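Local coordinates for protein benzoylformate Decarboxylase (PDB 4K9Q) that probably acts as a thiamine diphosphate- and magnesium-dependent decarboxylase that splits carbon dioxide from benzoylformate, at residues A[351-363]-A[374-386]. Sequence-based numbering, arbitrary orientation.
Sequences RPHAVLEVLKENS and PSIVPLMQDVFRI. With TPP (thiamine diphosphate), chain D.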
ATOM      1  N   ARG A 351      25.598  41.979  -4.197  1.00 15.38           N
ATOM      2  CA  ARG A 351      24.578  41.600  -3.231  1.00 16.23           C
ATOM      3  C   ARG A 351      23.271  41.275  -3.940  1.00 15.67           C
ATOM      4  O   ARG A 351      22.835  42.009  -4.825  1.00 12.85           O
ATOM      5  CB  ARG A 351      24.377  42.725  -2.224  1.00 18.31           C
ATOM      6  CG  ARG A 351      25.632  42.992  -1.405  1.00 22.35           C
ATOM      7  CD  ARG A 351      25.415  44.120  -0.441  1.00 22.32           C
ATOM      8  NE  ARG A 351      26.630  44.426   0.305  1.00 19.56           N
ATOM      9  CZ  ARG A 351      26.711  45.398   1.206  1.00 27.59           C
ATOM     10  NH1 ARG A 351      25.650  46.151   1.459  1.00 23.78           N
ATOM     11  NH2 ARG A 351      27.851  45.617   1.849  1.00 29.06           N
ATOM     12  N   PRO A 352      22.627  40.165  -3.547  1.00 13.44           N
ATOM     13  CA  PRO A 352      21.428  39.724  -4.269  1.00 13.11           C
ATOM     14  C   PRO A 352      20.266  40.735  -4.309  1.00 11.85           C
ATOM     15  O   PRO A 352      19.564  40.760  -5.321  1.00 13.05           O
ATOM     16  CB  PRO A 352      21.031  38.431  -3.539  1.00 13.43           C
ATOM     17  CG  PRO A 352      21.694  38.509  -2.202  1.00 13.15           C
ATOM     18  CD  PRO A 352      22.977  39.266  -2.435  1.00 15.38           C
ATOM     19  N   HIS A 353      20.060  41.540  -3.266  1.00 11.38           N
ATOM     20  CA  HIS A 353      18.986  42.536  -3.322  1.00 11.00           C
ATOM     21  C   HIS A 353      19.266  43.523  -4.468  1.00 13.86           C
ATOM     22  O   HIS A 353      18.350  43.943  -5.170  1.00 14.21           O
ATOM     23  CB  HIS A 353      18.835  43.276  -1.987  1.00 13.70           C
ATOM     24  CG  HIS A 353      17.537  44.016  -1.836  1.00 14.50           C
ATOM     25  ND1 HIS A 353      17.244  45.168  -2.537  1.00 14.85           N
ATOM     26  CD2 HIS A 353      16.466  43.781  -1.039  1.00 17.14           C
ATOM     27  CE1 HIS A 353      16.048  45.606  -2.183  1.00 13.91           C
ATOM     28  NE2 HIS A 353      15.556  44.782  -1.274  1.00 16.73           N
ATOM     29  N   ALA A 354      20.531  43.882  -4.673  1.00 12.39           N
ATOM     30  CA  ALA A 354      20.847  44.814  -5.754  1.00 12.60           C
ATOM     31  C   ALA A 354      20.651  44.149  -7.111  1.00 13.39           C
ATOM     32  O   ALA A 354      20.150  44.767  -8.046  1.00 12.58           O
ATOM     33  CB  ALA A 354      22.260  45.348  -5.611  1.00 14.29           C
ATOM     34  N   VAL A 355      21.053  42.884  -7.218  1.00 13.24           N
ATOM     35  CA  VAL A 355      20.822  42.113  -8.436  1.00 12.00           C
ATOM     36  C   VAL A 355      19.326  42.109  -8.765  1.00 10.76           C
ATOM     37  O   VAL A 355      18.924  42.377  -9.901  1.00 12.06           O
ATOM     38  CB  VAL A 355      21.352  40.665  -8.307  1.00 11.13           C
ATOM     39  CG1 VAL A 355      20.931  39.819  -9.514  1.00  8.96           C
ATOM     40  CG2 VAL A 355      22.870  40.675  -8.167  1.00 13.54           C
ATOM     41  N   LEU A 356      18.504  41.819  -7.761  1.00 10.31           N
ATOM     42  CA  LEU A 356      17.057  41.801  -7.946  1.00 13.26           C
ATOM     43  C   LEU A 356      16.505  43.162  -8.380  1.00 12.23           C
ATOM     44  O   LEU A 356      15.664  43.235  -9.280  1.00 14.05           O
ATOM     45  CB  LEU A 356      16.362  41.320  -6.677  1.00 10.11           C
ATOM     46  CG  LEU A 356      16.557  39.840  -6.344  1.00 10.95           C
ATOM     47  CD1 LEU A 356      16.239  39.609  -4.889  1.00 10.03           C
ATOM     48  CD2 LEU A 356      15.710  38.943  -7.268  1.00 12.21           C
ATOM     49  N   GLU A 357      16.975  44.233  -7.745  1.00 13.54           N
ATOM     50  CA  GLU A 357      16.574  45.587  -8.131  1.00 14.28           C
ATOM     51  C   GLU A 357      16.887  45.888  -9.592  1.00 17.25           C
ATOM     52  O   GLU A 357      16.079  46.504 -10.289  1.00 15.64           O
ATOM     53  CB  GLU A 357      17.265  46.628  -7.256  1.00 11.72           C
ATOM     54  CG  GLU A 357      16.757  46.691  -5.827  1.00 14.02           C
ATOM     55  CD  GLU A 357      17.571  47.667  -5.009  1.00 16.82           C
ATOM     56  OE1 GLU A 357      17.609  48.855  -5.397  1.00 18.66           O
ATOM     57  OE2 GLU A 357      18.192  47.248  -4.005  1.00 15.02           O
ATOM     58  N   VAL A 358      18.064  45.467 -10.050  1.00 13.06           N
ATOM     59  CA  VAL A 358      18.453  45.664 -11.447  1.00 12.00           C
ATOM     60  C   VAL A 358      17.521  44.907 -12.396  1.00 13.71           C
ATOM     61  O   VAL A 358      17.121  45.415 -13.444  1.00 14.41           O
ATOM     62  CB  VAL A 358      19.928  45.277 -11.682  1.00 14.14           C
ATOM     63  CG1 VAL A 358      20.256  45.277 -13.169  1.00 15.99           C
ATOM     64  CG2 VAL A 358      20.824  46.250 -10.934  1.00 16.88           C
ATOM     65  N   LEU A 359      17.147  43.690 -12.020  1.00 12.86           N
ATOM     66  CA  LEU A 359      16.213  42.939 -12.849  1.00 12.22           C
ATOM     67  C   LEU A 359      14.847  43.629 -12.873  1.00 14.25           C
ATOM     68  O   LEU A 359      14.258  43.817 -13.937  1.00 14.60           O
ATOM     69  CB  LEU A 359      16.073  41.510 -12.339  1.00 12.50           C
ATOM     70  CG  LEU A 359      17.315  40.637 -12.394  1.00 12.79           C
ATOM     71  CD1 LEU A 359      16.998  39.279 -11.786  1.00 14.76           C
ATOM     72  CD2 LEU A 359      17.771  40.485 -13.833  1.00 15.28           C
ATOM     73  N   LYS A 360      14.358  44.020 -11.703  1.00 14.40           N
ATOM     74  CA  LYS A 360      13.048  44.658 -11.603  1.00 13.31           C
ATOM     75  C   LYS A 360      12.972  45.940 -12.447  1.00 16.56           C
ATOM     76  O   LYS A 360      12.047  46.113 -13.252  1.00 16.27           O
ATOM     77  CB  LYS A 360      12.706  44.927 -10.130  1.00 14.21           C
ATOM     78  CG  LYS A 360      11.449  45.735  -9.902  1.00 20.12           C
ATOM     79  CD  LYS A 360      10.215  45.014 -10.400  1.00 22.73           C
ATOM     80  CE  LYS A 360       8.992  45.919 -10.306  1.00 28.63           C
ATOM     81  NZ  LYS A 360       7.732  45.200 -10.617  1.00 36.42           N
ATOM     82  N   GLU A 361      13.956  46.819 -12.290  1.00 15.86           N
ATOM     83  CA  GLU A 361      13.895  48.126 -12.943  1.00 14.68           C
ATOM     84  C   GLU A 361      14.069  48.050 -14.458  1.00 18.10           C
ATOM     85  O   GLU A 361      13.805  49.026 -15.158  1.00 21.69           O
ATOM     86  CB  GLU A 361      14.905  49.099 -12.321  1.00 19.01           C
ATOM     87  CG  GLU A 361      16.346  48.750 -12.585  1.00 17.60           C
ATOM     88  CD  GLU A 361      17.319  49.527 -11.705  1.00 22.36           C
ATOM     89  OE1 GLU A 361      16.873  50.237 -10.771  1.00 24.88           O
ATOM     90  OE2 GLU A 361      18.537  49.415 -11.944  1.00 22.65           O
ATOM     91  N   ASN A 362      14.502  46.895 -14.961  1.00 16.54           N
ATOM     92  CA  ASN A 362      14.649  46.693 -16.400  1.00 16.26           C
ATOM     93  C   ASN A 362      13.631  45.712 -16.983  1.00 16.41           C
ATOM     94  O   ASN A 362      13.730  45.338 -18.152  1.00 17.39           O
ATOM     95  CB  ASN A 362      16.067  46.226 -16.741  1.00 12.95           C
ATOM     96  CG  ASN A 362      17.105  47.318 -16.545  1.00 18.02           C
ATOM     97  OD1 ASN A 362      17.193  48.258 -17.338  1.00 20.02           O
ATOM     98  ND2 ASN A 362      17.911  47.186 -15.497  1.00 16.79           N
ATOM     99  N   SER A 363      12.671  45.291 -16.162  1.00 18.00           N
ATOM    100  CA  SER A 363      11.652  44.336 -16.605  1.00 15.03           C
ATOM    101  C   SER A 363      10.481  45.043 -17.273  1.00 23.75           C
ATOM    102  O   SER A 363      10.069  46.120 -16.839  1.00 23.95           O
ATOM    103  CB  SER A 363      11.120  43.516 -15.428  1.00 15.95           C
ATOM    104  OG  SER A 363      12.103  42.646 -14.897  1.00 16.40           O
ATOM    105  N   PRO A 374      16.370  29.614  -2.777  1.00 11.27           N
ATOM    106  CA  PRO A 374      15.811  29.712  -1.427  1.00 13.90           C
ATOM    107  C   PRO A 374      16.353  30.861  -0.569  1.00 12.36           C
ATOM    108  O   PRO A 374      15.555  31.536   0.088  1.00 15.58           O
ATOM    109  CB  PRO A 374      16.157  28.348  -0.816  1.00 15.06           C
ATOM    110  CG  PRO A 374      16.098  27.410  -2.000  1.00 14.22           C
ATOM    111  CD  PRO A 374      16.712  28.225  -3.140  1.00 12.63           C
ATOM    112  N   SER A 375      17.658  31.101  -0.574  1.00 13.60           N
ATOM    113  CA  SER A 375      18.201  32.097   0.352  1.00 14.52           C
ATOM    114  C   SER A 375      17.742  33.534   0.059  1.00 15.60           C
ATOM    115  O   SER A 375      17.774  34.375   0.957  1.00 18.78           O
ATOM    116  CB  SER A 375      19.736  32.033   0.425  1.00 13.75           C
ATOM    117  OG  SER A 375      20.321  32.541  -0.750  1.00 17.83           O
ATOM    118  N   ILE A 376      17.300  33.813  -1.171  1.00 13.45           N
ATOM    119  CA  ILE A 376      16.931  35.192  -1.528  1.00 16.07           C
ATOM    120  C   ILE A 376      15.427  35.495  -1.462  1.00 14.74           C
ATOM    121  O   ILE A 376      15.002  36.606  -1.778  1.00 13.83           O
ATOM    122  CB  ILE A 376      17.462  35.605  -2.932  1.00 15.20           C
ATOM    123  CG1 ILE A 376      16.693  34.879  -4.042  1.00 13.20           C
ATOM    124  CG2 ILE A 376      18.967  35.365  -3.035  1.00 17.60           C
ATOM    125  CD1 ILE A 376      17.075  35.347  -5.458  1.00 18.72           C
ATOM    126  N   VAL A 377      14.618  34.530  -1.048  1.00 13.56           N
ATOM    127  CA  VAL A 377      13.165  34.737  -1.065  1.00 13.73           C
ATOM    128  C   VAL A 377      12.684  36.058  -0.415  1.00 13.14           C
ATOM    129  O   VAL A 377      11.886  36.784  -1.014  1.00 12.68           O
ATOM    130  CB  VAL A 377      12.417  33.505  -0.512  1.00 13.09           C
ATOM    131  CG1 VAL A 377      10.932  33.815  -0.314  1.00 13.13           C
ATOM    132  CG2 VAL A 377      12.620  32.331  -1.470  1.00 13.78           C
ATOM    133  N   PRO A 378      13.162  36.377   0.804  1.00 13.96           N
ATOM    134  CA  PRO A 378      12.692  37.635   1.404  1.00 13.15           C
ATOM    135  C   PRO A 378      13.095  38.859   0.576  1.00 14.29           C
ATOM    136  O   PRO A 378      12.336  39.829   0.484  1.00 13.83           O
ATOM    137  CB  PRO A 378      13.383  37.656   2.781  1.00 16.65           C
ATOM    138  CG  PRO A 378      13.716  36.213   3.058  1.00 19.47           C
ATOM    139  CD  PRO A 378      14.057  35.636   1.711  1.00 14.21           C
ATOM    140  N   LEU A 379      14.275  38.817  -0.036  1.00 11.51           N
ATOM    141  CA  LEU A 379      14.717  39.925  -0.869  1.00 11.43           C
ATOM    142  C   LEU A 379      13.820  40.049  -2.099  1.00 14.41           C
ATOM    143  O   LEU A 379      13.438  41.147  -2.498  1.00 12.35           O
ATOM    144  CB  LEU A 379      16.183  39.740  -1.280  1.00 11.09           C
ATOM    145  CG  LEU A 379      17.121  39.371  -0.133  1.00 14.85           C
ATOM    146  CD1 LEU A 379      18.557  39.246  -0.627  1.00 14.88           C
ATOM    147  CD2 LEU A 379      17.023  40.390   0.989  1.00 15.02           C
ATOM    148  N   MET A 380      13.478  38.913  -2.701  1.00 11.08           N
ATOM    149  CA  MET A 380      12.592  38.905  -3.850  1.00 11.88           C
ATOM    150  C   MET A 380      11.231  39.487  -3.485  1.00 12.13           C
ATOM    151  O   MET A 380      10.647  40.255  -4.244  1.00 14.46           O
ATOM    152  CB  MET A 380      12.424  37.478  -4.379  1.00 11.69           C
ATOM    153  CG  MET A 380      11.473  37.387  -5.552  1.00 14.62           C
ATOM    154  SD  MET A 380      10.958  35.690  -5.915  1.00 17.95           S
ATOM    155  CE  MET A 380      10.000  35.312  -4.448  1.00 15.18           C
ATOM    156  N   GLN A 381      10.726  39.116  -2.314  1.00 11.37           N
ATOM    157  CA  GLN A 381       9.447  39.620  -1.841  1.00 10.89           C
ATOM    158  C   GLN A 381       9.475  41.139  -1.630  1.00 13.72           C
ATOM    159  O   GLN A 381       8.462  41.806  -1.797  1.00 16.52           O
ATOM    160  CB  GLN A 381       9.035  38.877  -0.574  1.00 12.97           C
ATOM    161  CG  GLN A 381       8.683  37.427  -0.876  1.00 14.36           C
ATOM    162  CD  GLN A 381       8.520  36.574   0.362  1.00 13.33           C
ATOM    163  OE1 GLN A 381       8.982  36.926   1.443  1.00 14.94           O
ATOM    164  NE2 GLN A 381       7.865  35.428   0.201  1.00 14.05           N
ATOM    165  N   ASP A 382      10.638  41.687  -1.295  1.00 12.40           N
ATOM    166  CA  ASP A 382      10.744  43.137  -1.124  1.00 13.41           C
ATOM    167  C   ASP A 382      10.736  43.853  -2.468  1.00 14.94           C
ATOM    168  O   ASP A 382      10.182  44.946  -2.603  1.00 15.13           O
ATOM    169  CB  ASP A 382      12.022  43.514  -0.376  1.00 13.16           C
ATOM    170  CG  ASP A 382      12.037  44.981   0.037  1.00 16.19           C
ATOM    171  OD1 ASP A 382      11.037  45.432   0.630  1.00 17.02           O
ATOM    172  OD2 ASP A 382      13.040  45.678  -0.237  1.00 16.70           O
ATOM    173  N   VAL A 383      11.362  43.230  -3.462  1.00 11.47           N
ATOM    174  CA  VAL A 383      11.645  43.899  -4.721  1.00 10.94           C
ATOM    175  C   VAL A 383      10.546  43.675  -5.743  1.00 14.67           C
ATOM    176  O   VAL A 383      10.022  44.621  -6.325  1.00 17.10           O
ATOM    177  CB  VAL A 383      12.998  43.428  -5.309  1.00 11.78           C
ATOM    178  CG1 VAL A 383      13.212  43.991  -6.709  1.00 10.99           C
ATOM    179  CG2 VAL A 383      14.160  43.820  -4.379  1.00 13.09           C
ATOM    180  N   PHE A 384      10.211  42.408  -5.964  1.00 14.15           N
ATOM    181  CA  PHE A 384       9.191  42.053  -6.941  1.00 16.33           C
ATOM    182  C   PHE A 384       7.835  41.964  -6.257  1.00 19.45           C
ATOM    183  O   PHE A 384       7.416  40.897  -5.813  1.00 21.46           O
ATOM    184  CB  PHE A 384       9.533  40.727  -7.643  1.00 15.27           C
ATOM    185  CG  PHE A 384      10.568  40.855  -8.732  1.00 12.86           C
ATOM    186  CD1 PHE A 384      10.190  41.163 -10.037  1.00 14.63           C
ATOM    187  CD2 PHE A 384      11.923  40.682  -8.455  1.00 15.02           C
ATOM    188  CE1 PHE A 384      11.137  41.284 -11.049  1.00 15.29           C
ATOM    189  CE2 PHE A 384      12.871  40.797  -9.462  1.00 17.02           C
ATOM    190  CZ  PHE A 384      12.482  41.106 -10.760  1.00 16.77           C
ATOM    191  N   ARG A 385       7.148  43.094  -6.158  1.00 16.39           N
ATOM    192  CA  ARG A 385       5.829  43.103  -5.540  1.00 17.79           C
ATOM    193  C   ARG A 385       4.781  42.817  -6.609  1.00 18.02           C
ATOM    194  O   ARG A 385       4.413  43.692  -7.386  1.00 22.34           O
ATOM    195  CB  ARG A 385       5.598  44.437  -4.826  1.00 16.97           C
ATOM    196  CG  ARG A 385       6.710  44.706  -3.827  1.00 17.01           C
ATOM    197  CD  ARG A 385       6.534  45.975  -3.015  1.00 16.80           C
ATOM    198  NE  ARG A 385       7.589  46.063  -2.009  1.00 13.81           N
ATOM    199  CZ  ARG A 385       7.548  46.850  -0.938  1.00 18.55           C
ATOM    200  NH1 ARG A 385       6.496  47.635  -0.734  1.00 17.74           N
ATOM    201  NH2 ARG A 385       8.553  46.848  -0.063  1.00 13.88           N
ATOM    202  N   ILE A 386       4.328  41.569  -6.645  1.00 11.95           N
ATOM    203  CA  ILE A 386       3.459  41.059  -7.703  1.00 10.35           C
ATOM    204  C   ILE A 386       2.063  41.648  -7.571  1.00 14.12           C
ATOM    205  O   ILE A 386       1.423  41.493  -6.531  1.00 13.11           O
ATOM    206  CB  ILE A 386       3.364  39.519  -7.598  1.00 10.25           C
ATOM    207  CG1 ILE A 386       4.775  38.907  -7.581  1.00 14.87           C
ATOM    208  CG2 ILE A 386       2.498  38.939  -8.720  1.00 12.51           C
ATOM    209  CD1 ILE A 386       5.586  39.180  -8.830  1.00 13.07           C
TER
HETATM  210  N1' TPP D 602      16.828  17.870  -2.492  1.00 11.16           N
HETATM  211  C2' TPP D 602      15.579  18.183  -3.004  1.00 13.06           C
HETATM  212  CM2 TPP D 602      15.023  17.417  -4.168  1.00 13.69           C
HETATM  213  N3' TPP D 602      14.815  19.189  -2.444  1.00 11.81           N
HETATM  214  C4' TPP D 602      15.298  19.897  -1.371  1.00 14.76           C
HETATM  215  N4' TPP D 602      14.551  20.855  -0.827  1.00 14.21           N
HETATM  216  C5' TPP D 602      16.570  19.615  -0.872  1.00 13.17           C
HETATM  217  C6' TPP D 602      17.336  18.587  -1.419  1.00 13.00           C
HETATM  218  C7' TPP D 602      17.101  20.391   0.307  1.00 13.93           C
HETATM  219  N3  TPP D 602      17.479  21.777   0.068  1.00 15.00           N
HETATM  220  C2  TPP D 602      16.705  22.875   0.408  1.00 20.14           C
HETATM  221  S1  TPP D 602      17.384  24.293   0.061  0.75 14.64           S
HETATM  222  C5  TPP D 602      18.700  23.563  -0.528  1.00 11.77           C
HETATM  223  C4  TPP D 602      18.662  22.173  -0.470  1.00 19.58           C
HETATM  224  CM4 TPP D 602      19.747  21.240  -0.948  1.00 12.14           C
HETATM  225  C6  TPP D 602      19.797  24.463  -1.022  1.00 17.16           C
HETATM  226  C7  TPP D 602      19.425  25.360  -2.192  1.00 13.81           C
HETATM  227  O7  TPP D 602      20.648  25.901  -2.635  1.00 16.37           O
HETATM  228  PA  TPP D 602      20.709  26.986  -3.821  1.00 14.79           P
HETATM  229  O1A TPP D 602      19.753  26.576  -4.904  1.00 14.04           O
HETATM  230  O2A TPP D 602      22.105  27.106  -4.342  1.00 14.48           O
HETATM  231  O3A TPP D 602      20.087  28.316  -3.166  1.00 13.58           O
HETATM  232  PB  TPP D 602      20.739  29.285  -2.061  1.00 14.54           P
HETATM  233  O1B TPP D 602      20.187  28.850  -0.742  1.00 17.35           O
HETATM  234  O2B TPP D 602      20.277  30.682  -2.411  1.00 18.59           O
HETATM  235  O3B TPP D 602      22.229  29.166  -2.047  1.00 12.17           O
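Leu356 and Val383 form the heart of the packing between helices 352-361 and 377-383, which run in roughly the same direction, 35° apart; Phe384 extends it from just past the C-terminal end of helix 377-383. Val383 is a knob set among His353, Leu356, Glu357 and Lys360; its compact, branched side chain fills that hole, CG1 lying 3.6 Å from Lys360 CB, while CG2 lies over one face of the His353 ring, 3.6 Å from the ring centroid, as a CH-pi contact. Leu356 suits the middle of the interface because its methyls diverge: CD1 packs 3.6 Å from Leu379 CB, and CD2 leans toward Phe384 CE2. With Phe384 CG turned beside its own backbone N (chi1 -79°), the flat phenyl ring offers a broad face to the aliphatic part of Lys360 and an edge to Leu359 CB.

His353 adds the polar link. Its NE2 donates to the anti lone pair of Asp382 OD2 at 2.9 Å, and its ND1 donates to Glu357 OE2 at 2.7 Å; with both nitrogens engaged, the ring's rotation is fixed and a positive charge may be favoured. A leucine in its place would probably leave Asp382 and Glu357 without the N-H groups that join them through one ring.

At the start of segment 374-386, Ser375 grips the cofactor's terminal phosphate through N and OG. The helices precede and follow strand 368-372 of the parallel sheet in the thiamine diphosphate-binding C-terminal domain and pack side by side against it: Leu356 and Ile376 rest on Phe454 of strand 449-455, Phe384 touches Leu369 of strand 368-372, and Leu359 meets Tyr508 of helix 501-513.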